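Angiopoietin-related protein 6 (Homo sapiens, PDB 6Y43) probably acts as a secreted angiopoietin-like factor, its calcium-binding fibrinogen-like globe likely recognising partner molecules. Local coordinates at residues V59-T64 / A70-P75; V25-L28 / H33-S36. One frame throughout, in Å; residues are numbered along the deposited sequence.

Overall arrangement
Interactions 1 and 2 both lie near the surface of one fibrinogen-like globe and reach the same antiparallel sheet, yet they are held by different chemistry. Interaction 2, earlier in the chain, pairs two neighbouring strands by backbone hydrogen bonds, and half of its residues are exposed. Interaction 1 joins a loop to the short strand 72-73 mainly by side chains packing round F72, which is set edge-on against the face of buried F61. Their centres are about 17 Å apart, but P75, at the end of 70-75, has its CB 3.7 Å from S36 O and its ring also packs on V25, so that segment touches both contacts.

Interaction 1: residues V59-T64 / A70-P75; sequences VNFFTT and AGFGRP. With EDO (1,2-ethanediol), chain D.
F72 and F61 form the aromatic centre of this contact, a T-shaped pair in which F72 supplies the edge and F61 the face. The centroids are 4.8 Å apart and the planes stand at 76°. CE1 of F72 sits over the middle of the F61 ring, 3.5 Å above its plane, while the neighbouring CZ comes within 3.6 Å of F61 CD2. F72 can reach in because its CG is tucked between the backbone N and the carbonyl carbon (chi1 56°), with CB already directed at the loop. F61 also makes a cation-pi contact with R54, and F72 meets the rings of Y68 and W80.

Aliphatic groups hold the same ring from two other directions. The methyl CG2 of T63 makes a CH-pi contact over one face, 3.9 Å from the F72 centroid and offset toward the CE2 rim. V59 instead meets the ring at its edge, its CG1 in the ring plane and 3.7 Å from F72 CD1. Beyond the ring, V59 CG2 lies 4.2 Å from G73 CA, bringing the valine against the bare backbone of the strand.

Two polar groups find partners outside the contact. R74 NH1 donates to G73 O within its own segment (2.8 Å), from above the carbonyl plane. T63 O accepts a bond from O2 of the ethanediol, probably a crystallisation additive, whose C2 rests over one face of F62.

Helix 65-70 connects the two segments, with T64 as its N-cap and G71 leaving it at positive phi. The edge-to-face pair thus closes the chain around an N-capped helix, packing the loop onto strand 72-73, which pairs with strand 79-80 in the antiparallel sheet of the fibrinogen-like globe.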
ATOM      1  N   VAL A  59       0.572  10.641  10.313  1.00  9.47           N
ATOM      2  CA  VAL A  59       1.363   9.502  10.768  1.00 10.98           C
ATOM      3  C   VAL A  59       2.746   9.619  10.168  1.00 12.26           C
ATOM      4  O   VAL A  59       2.879   9.932   8.985  1.00 11.57           O
ATOM      5  CB  VAL A  59       0.678   8.185  10.361  1.00  8.13           C
ATOM      6  CG1 VAL A  59       1.582   6.987  10.545  1.00 11.24           C
ATOM      7  CG2 VAL A  59      -0.632   8.007  11.124  1.00 10.96           C
ATOM      8  N   ASN A  60       3.769   9.402  10.985  1.00  9.84           N
ATOM      9  CA  ASN A  60       5.151   9.446  10.517  1.00 11.49           C
ATOM     10  C   ASN A  60       5.466   8.141   9.803  1.00 10.23           C
ATOM     11  O   ASN A  60       5.481   7.081  10.429  1.00 14.15           O
ATOM     12  CB  ASN A  60       6.087   9.654  11.703  1.00 14.45           C
ATOM     13  CG  ASN A  60       7.542   9.699  11.300  1.00 18.81           C
ATOM     14  OD1 ASN A  60       8.414   9.247  12.054  1.00 36.72           O
ATOM     15  ND2 ASN A  60       7.812  10.208  10.124  1.00 17.17           N
ATOM     16  N   PHE A  61       5.727   8.221   8.495  1.00 10.58           N
ATOM     17  CA  PHE A  61       6.145   7.068   7.710  1.00  9.70           C
ATOM     18  C   PHE A  61       7.660   6.949   7.613  1.00 11.25           C
ATOM     19  O   PHE A  61       8.160   5.960   7.057  1.00 11.17           O
ATOM     20  CB  PHE A  61       5.534   7.137   6.305  1.00 10.36           C
ATOM     21  CG  PHE A  61       4.128   6.579   6.226  1.00  8.56           C
ATOM     22  CD1 PHE A  61       3.069   7.225   6.838  1.00  8.86           C
ATOM     23  CD2 PHE A  61       3.888   5.387   5.551  1.00  8.95           C
ATOM     24  CE1 PHE A  61       1.777   6.692   6.776  1.00  8.66           C
ATOM     25  CE2 PHE A  61       2.595   4.851   5.470  1.00 10.67           C
ATOM     26  CZ  PHE A  61       1.559   5.490   6.085  1.00  9.41           C
ATOM     27  N   PHE A  62       8.405   7.916   8.143  1.00 10.87           N
ATOM     28  CA  PHE A  62       9.862   7.769   8.262  1.00 14.31           C
ATOM     29  C   PHE A  62      10.156   7.050   9.577  1.00 15.91           C
ATOM     30  O   PHE A  62      10.497   7.656  10.587  1.00 17.35           O
ATOM     31  CB  PHE A  62      10.551   9.126   8.203  1.00 14.31           C
ATOM     32  CG  PHE A  62      12.065   9.035   8.145  1.00 15.18           C
ATOM     33  CD1 PHE A  62      12.675   8.607   7.000  1.00 12.12           C
ATOM     34  CD2 PHE A  62      12.856   9.357   9.250  1.00 22.03           C
ATOM     35  CE1 PHE A  62      14.070   8.516   6.907  1.00 15.00           C
ATOM     36  CE2 PHE A  62      14.252   9.249   9.184  1.00 21.46           C
ATOM     37  CZ  PHE A  62      14.853   8.830   8.005  1.00 19.18           C
ATOM     38  N   THR A  63      10.001   5.724   9.579  1.00 14.80           N
ATOM     39  CA  THR A  63      10.042   4.980  10.839  1.00 15.65           C
ATOM     40  C   THR A  63      10.803   3.668  10.669  1.00 16.96           C
ATOM     41  O   THR A  63      11.302   3.363   9.597  1.00 17.81           O
ATOM     42  CB  THR A  63       8.628   4.737  11.383  1.00 19.22           C
ATOM     43  OG1 THR A  63       8.700   4.146  12.688  1.00 19.43           O
ATOM     44  CG2 THR A  63       7.825   3.838  10.476  1.00 13.25           C
ATOM     45  N   THR A  64      10.843   2.888  11.754  1.00 18.66           N
ATOM     46  CA  THR A  64      11.782   1.779  11.925  1.00 22.45           C
ATOM     47  C   THR A  64      11.402   0.561  11.088  1.00 18.73           C
ATOM     48  O   THR A  64      10.229   0.327  10.787  1.00 14.82           O
ATOM     49  CB  THR A  64      11.853   1.330  13.394  1.00 17.45           C
ATOM     50  OG1 THR A  64      10.624   0.717  13.801  1.00 23.45           O
ATOM     51  CG2 THR A  64      12.135   2.507  14.332  1.00 27.99           C
ATOM     52  N   ALA A  70       5.757  -4.718  11.513  1.00 10.76           N
ATOM     53  CA  ALA A  70       4.595  -5.025  12.332  1.00 11.71           C
ATOM     54  C   ALA A  70       3.340  -4.263  11.936  1.00  9.81           C
ATOM     55  O   ALA A  70       2.239  -4.733  12.246  1.00 13.32           O
ATOM     56  CB  ALA A  70       4.903  -4.737  13.805  1.00 14.36           C
ATOM     57  N   GLY A  71       3.479  -3.125  11.273  1.00 11.25           N
ATOM     58  CA  GLY A  71       2.389  -2.221  10.975  1.00 11.01           C
ATOM     59  C   GLY A  71       2.425  -1.017  11.889  1.00 11.15           C
ATOM     60  O   GLY A  71       2.934  -1.070  13.017  1.00 10.67           O
ATOM     61  N   PHE A  72       1.942   0.112  11.379  1.00  8.51           N
ATOM     62  CA  PHE A  72       1.819   1.317  12.189  1.00 10.61           C
ATOM     63  C   PHE A  72       0.649   2.152  11.693  1.00 10.44           C
ATOM     64  O   PHE A  72       0.107   1.919  10.612  1.00  9.26           O
ATOM     65  CB  PHE A  72       3.114   2.144  12.201  1.00 10.68           C
ATOM     66  CG  PHE A  72       3.621   2.550  10.842  1.00  9.69           C
ATOM     67  CD1 PHE A  72       3.220   3.724  10.239  1.00  9.83           C
ATOM     68  CD2 PHE A  72       4.555   1.765  10.189  1.00  9.30           C
ATOM     69  CE1 PHE A  72       3.701   4.082   9.006  1.00 10.43           C
ATOM     70  CE2 PHE A  72       5.037   2.119   8.955  1.00  9.23           C
ATOM     71  CZ  PHE A  72       4.616   3.290   8.366  1.00 10.97           C
ATOM     72  N   GLY A  73       0.255   3.135  12.507  1.00  9.47           N
ATOM     73  CA  GLY A  73      -0.907   3.933  12.189  1.00 10.73           C
ATOM     74  C   GLY A  73      -2.174   3.247  12.670  1.00 11.03           C
ATOM     75  O   GLY A  73      -2.135   2.241  13.386  1.00 13.01           O
ATOM     76  N   ARG A  74      -3.318   3.801  12.276  1.00 10.13           N
ATOM     77  CA  ARG A  74      -4.583   3.226  12.724  1.00 13.50           C
ATOM     78  C   ARG A  74      -5.541   3.142  11.551  1.00 10.51           C
ATOM     79  O   ARG A  74      -5.502   3.972  10.629  1.00  9.94           O
ATOM     80  CB  ARG A  74      -5.238   3.995  13.881  1.00 15.47           C
ATOM     81  CG  ARG A  74      -4.431   3.933  15.175  1.00 18.78           C
ATOM     82  CD  ARG A  74      -4.287   2.565  15.864  1.00 24.97           C
ATOM     83  NE  ARG A  74      -3.459   2.790  17.047  1.00 33.47           N
ATOM     84  CZ  ARG A  74      -2.168   2.488  17.142  1.00 38.76           C
ATOM     85  NH1 ARG A  74      -1.554   1.850  16.147  1.00 35.82           N
ATOM     86  NH2 ARG A  74      -1.514   2.767  18.283  1.00 40.95           N
ATOM     87  N   PRO A  75      -6.366   2.099  11.521  1.00 10.57           N
ATOM     88  CA  PRO A  75      -7.113   1.781  10.296  1.00 10.29           C
ATOM     89  C   PRO A  75      -8.214   2.764   9.957  1.00  9.74           C
ATOM     90  O   PRO A  75      -8.727   2.704   8.828  1.00 11.55           O
ATOM     91  CB  PRO A  75      -7.697   0.391  10.590  1.00 11.87           C
ATOM     92  CG  PRO A  75      -7.775   0.325  12.078  1.00 14.00           C
ATOM     93  CD  PRO A  75      -6.585   1.106  12.589  1.00 13.08           C
TER
HETATM   94  C1  EDO D 503      12.344   4.923   6.654  1.00 10.28           C
HETATM   95  O1  EDO D 503      13.220   4.292   5.714  1.00 15.58           O
HETATM   96  C2  EDO D 503      13.122   5.228   7.938  1.00 18.27           C
HETATM   97  O2  EDO D 503      13.580   3.985   8.497  1.00 16.28           O

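Interaction 2: residues V25-L28 / H33-S36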
ATOM      1  N   VAL A  25     -14.050   0.055   9.099  1.00  6.41           N
ATOM      2  CA  VAL A  25     -13.093  -0.825   9.766  1.00  7.27           C
ATOM      3  C   VAL A  25     -13.712  -2.202   9.993  1.00  9.05           C
ATOM      4  O   VAL A  25     -14.820  -2.327  10.556  1.00  9.75           O
ATOM      5  CB  VAL A  25     -12.605  -0.202  11.086  1.00  8.06           C
ATOM      6  CG1 VAL A  25     -11.578  -1.119  11.769  1.00  6.95           C
ATOM      7  CG2 VAL A  25     -12.017   1.147  10.848  1.00  8.29           C
ATOM      8  N   TYR A  26     -13.007  -3.239   9.535  1.00  8.19           N
ATOM      9  CA  TYR A  26     -13.407  -4.625   9.707  1.00  8.42           C
ATOM     10  C   TYR A  26     -12.300  -5.392  10.408  1.00  9.48           C
ATOM     11  O   TYR A  26     -11.123  -5.026  10.336  1.00 10.74           O
ATOM     12  CB  TYR A  26     -13.707  -5.308   8.366  1.00  9.76           C
ATOM     13  CG  TYR A  26     -14.932  -4.825   7.640  1.00 10.58           C
ATOM     14  CD1 TYR A  26     -15.007  -3.541   7.118  1.00  8.66           C
ATOM     15  CD2 TYR A  26     -16.016  -5.666   7.440  1.00 11.64           C
ATOM     16  CE1 TYR A  26     -16.136  -3.110   6.434  1.00  8.95           C
ATOM     17  CE2 TYR A  26     -17.147  -5.226   6.757  1.00 12.09           C
ATOM     18  CZ  TYR A  26     -17.199  -3.957   6.264  1.00 10.56           C
ATOM     19  OH  TYR A  26     -18.322  -3.540   5.578  1.00 13.31           O
ATOM     20  N   GLU A  27     -12.693  -6.472  11.079  1.00  9.97           N
ATOM     21  CA  GLU A  27     -11.767  -7.383  11.744  1.00 10.43           C
ATOM     22  C   GLU A  27     -11.420  -8.533  10.803  1.00 11.34           C
ATOM     23  O   GLU A  27     -12.312  -9.275  10.373  1.00 11.44           O
ATOM     24  CB  GLU A  27     -12.382  -7.948  13.018  1.00 13.84           C
ATOM     25  CG  GLU A  27     -12.537  -6.996  14.163  1.00 15.76           C
ATOM     26  CD  GLU A  27     -13.213  -7.720  15.315  1.00 20.84           C
ATOM     27  OE1 GLU A  27     -14.335  -8.233  15.100  1.00 18.04           O
ATOM     28  OE2 GLU A  27     -12.589  -7.868  16.389  1.00 24.68           O
ATOM     29  N   LEU A  28     -10.129  -8.692  10.513  1.00 11.68           N
ATOM     30  CA  LEU A  28      -9.625  -9.801   9.715  1.00 12.40           C
ATOM     31  C   LEU A  28      -8.793 -10.747  10.567  1.00 11.39           C
ATOM     32  O   LEU A  28      -8.003 -10.305  11.396  1.00 13.98           O
ATOM     33  CB  LEU A  28      -8.761  -9.293   8.565  1.00 15.37           C
ATOM     34  CG  LEU A  28      -9.333  -8.294   7.580  1.00 15.73           C
ATOM     35  CD1 LEU A  28      -8.380  -8.252   6.373  1.00 16.94           C
ATOM     36  CD2 LEU A  28     -10.745  -8.692   7.197  1.00 17.61           C
ATOM     37  N   HIS A  33      -3.763 -14.122  14.375  1.00 16.21           N
ATOM     38  CA  HIS A  33      -4.192 -12.905  15.048  1.00 16.69           C
ATOM     39  C   HIS A  33      -5.292 -12.188  14.281  1.00 14.85           C
ATOM     40  O   HIS A  33      -5.309 -12.167  13.051  1.00 18.86           O
ATOM     41  CB  HIS A  33      -3.021 -11.936  15.239  1.00 18.93           C
ATOM     42  CG  HIS A  33      -1.879 -12.527  15.992  1.00 23.14           C
ATOM     43  ND1 HIS A  33      -0.790 -13.088  15.362  1.00 28.53           N
ATOM     44  CD2 HIS A  33      -1.667 -12.678  17.319  1.00 24.76           C
ATOM     45  CE1 HIS A  33       0.047 -13.553  16.269  1.00 28.19           C
ATOM     46  NE2 HIS A  33      -0.460 -13.317  17.464  1.00 24.30           N
ATOM     47  N   VAL A  34      -6.185 -11.552  15.032  1.00 11.63           N
ATOM     48  CA  VAL A  34      -7.226 -10.705  14.456  1.00 11.24           C
ATOM     49  C   VAL A  34      -6.722  -9.272  14.445  1.00 15.76           C
ATOM     50  O   VAL A  34      -6.271  -8.745  15.474  1.00 14.52           O
ATOM     51  CB  VAL A  34      -8.551 -10.817  15.236  1.00 11.24           C
ATOM     52  CG1 VAL A  34      -9.557  -9.759  14.772  1.00 14.05           C
ATOM     53  CG2 VAL A  34      -9.131 -12.191  15.071  1.00 12.75           C
ATOM     54  N   VAL A  35      -6.824  -8.634  13.286  1.00 12.41           N
ATOM     55  CA  VAL A  35      -6.322  -7.286  13.065  1.00 12.28           C
ATOM     56  C   VAL A  35      -7.444  -6.466  12.447  1.00 12.47           C
ATOM     57  O   VAL A  35      -8.189  -6.969  11.601  1.00 14.25           O
ATOM     58  CB  VAL A  35      -5.091  -7.299  12.126  1.00 15.76           C
ATOM     59  CG1 VAL A  35      -4.574  -5.911  11.879  1.00 20.59           C
ATOM     60  CG2 VAL A  35      -4.010  -8.187  12.699  1.00 20.45           C
ATOM     61  N   SER A  36      -7.561  -5.209  12.853  1.00 13.69           N
ATOM     62  CA  SER A  36      -8.528  -4.296  12.246  1.00 13.70           C
ATOM     63  C   SER A  36      -7.934  -3.633  11.008  1.00 11.86           C
ATOM     64  O   SER A  36      -6.812  -3.124  11.041  1.00 13.30           O
ATOM     65  CB  SER A  36      -8.990  -3.223  13.232  1.00 12.78           C
ATOM     66  OG  SER A  36      -9.841  -3.773  14.234  1.00 16.65           O
TER
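A beta hairpin brings V25-L28 and H33-S36 together, the two segments running antiparallel at 168° with their axes 4.5 Å apart. L28 and V35 form the hydrogen-bonded pair. L28 N gives its hydrogen to V35 O at 2.8 Å, almost straight at 173°, and V35 N returns an equally short bond to L28 O. L28 O also receives a CA-H...O contact from V34, and Y26 O a similar one from S36 CA at 3.3 Å.

E27 and S36 make the adjoining non-hydrogen-bonded pair, their side chains on one face and those of L28 and V35 on the other. On the latter face L28 is buried and packs on V37, while V35 touches L81. E27 lays its CB beside V34 CG1, 3.8 Å away, the two side chains crossing at a slant. V25 CG1, anti to the backbone N (chi1 -179°), reaches S36 CB at 3.6 Å, adding an apolar touch beside the serine hydroxyl.

Backbone bonding of Y26 with V37 continues the pairing, while E27 bonds to W9, outside the hairpin. Strand 33-40 pairs next with strand 48-54, making this the two-stranded hairpin by which the N-terminal part of the fibrinogen-like domain joins the main antiparallel sheet.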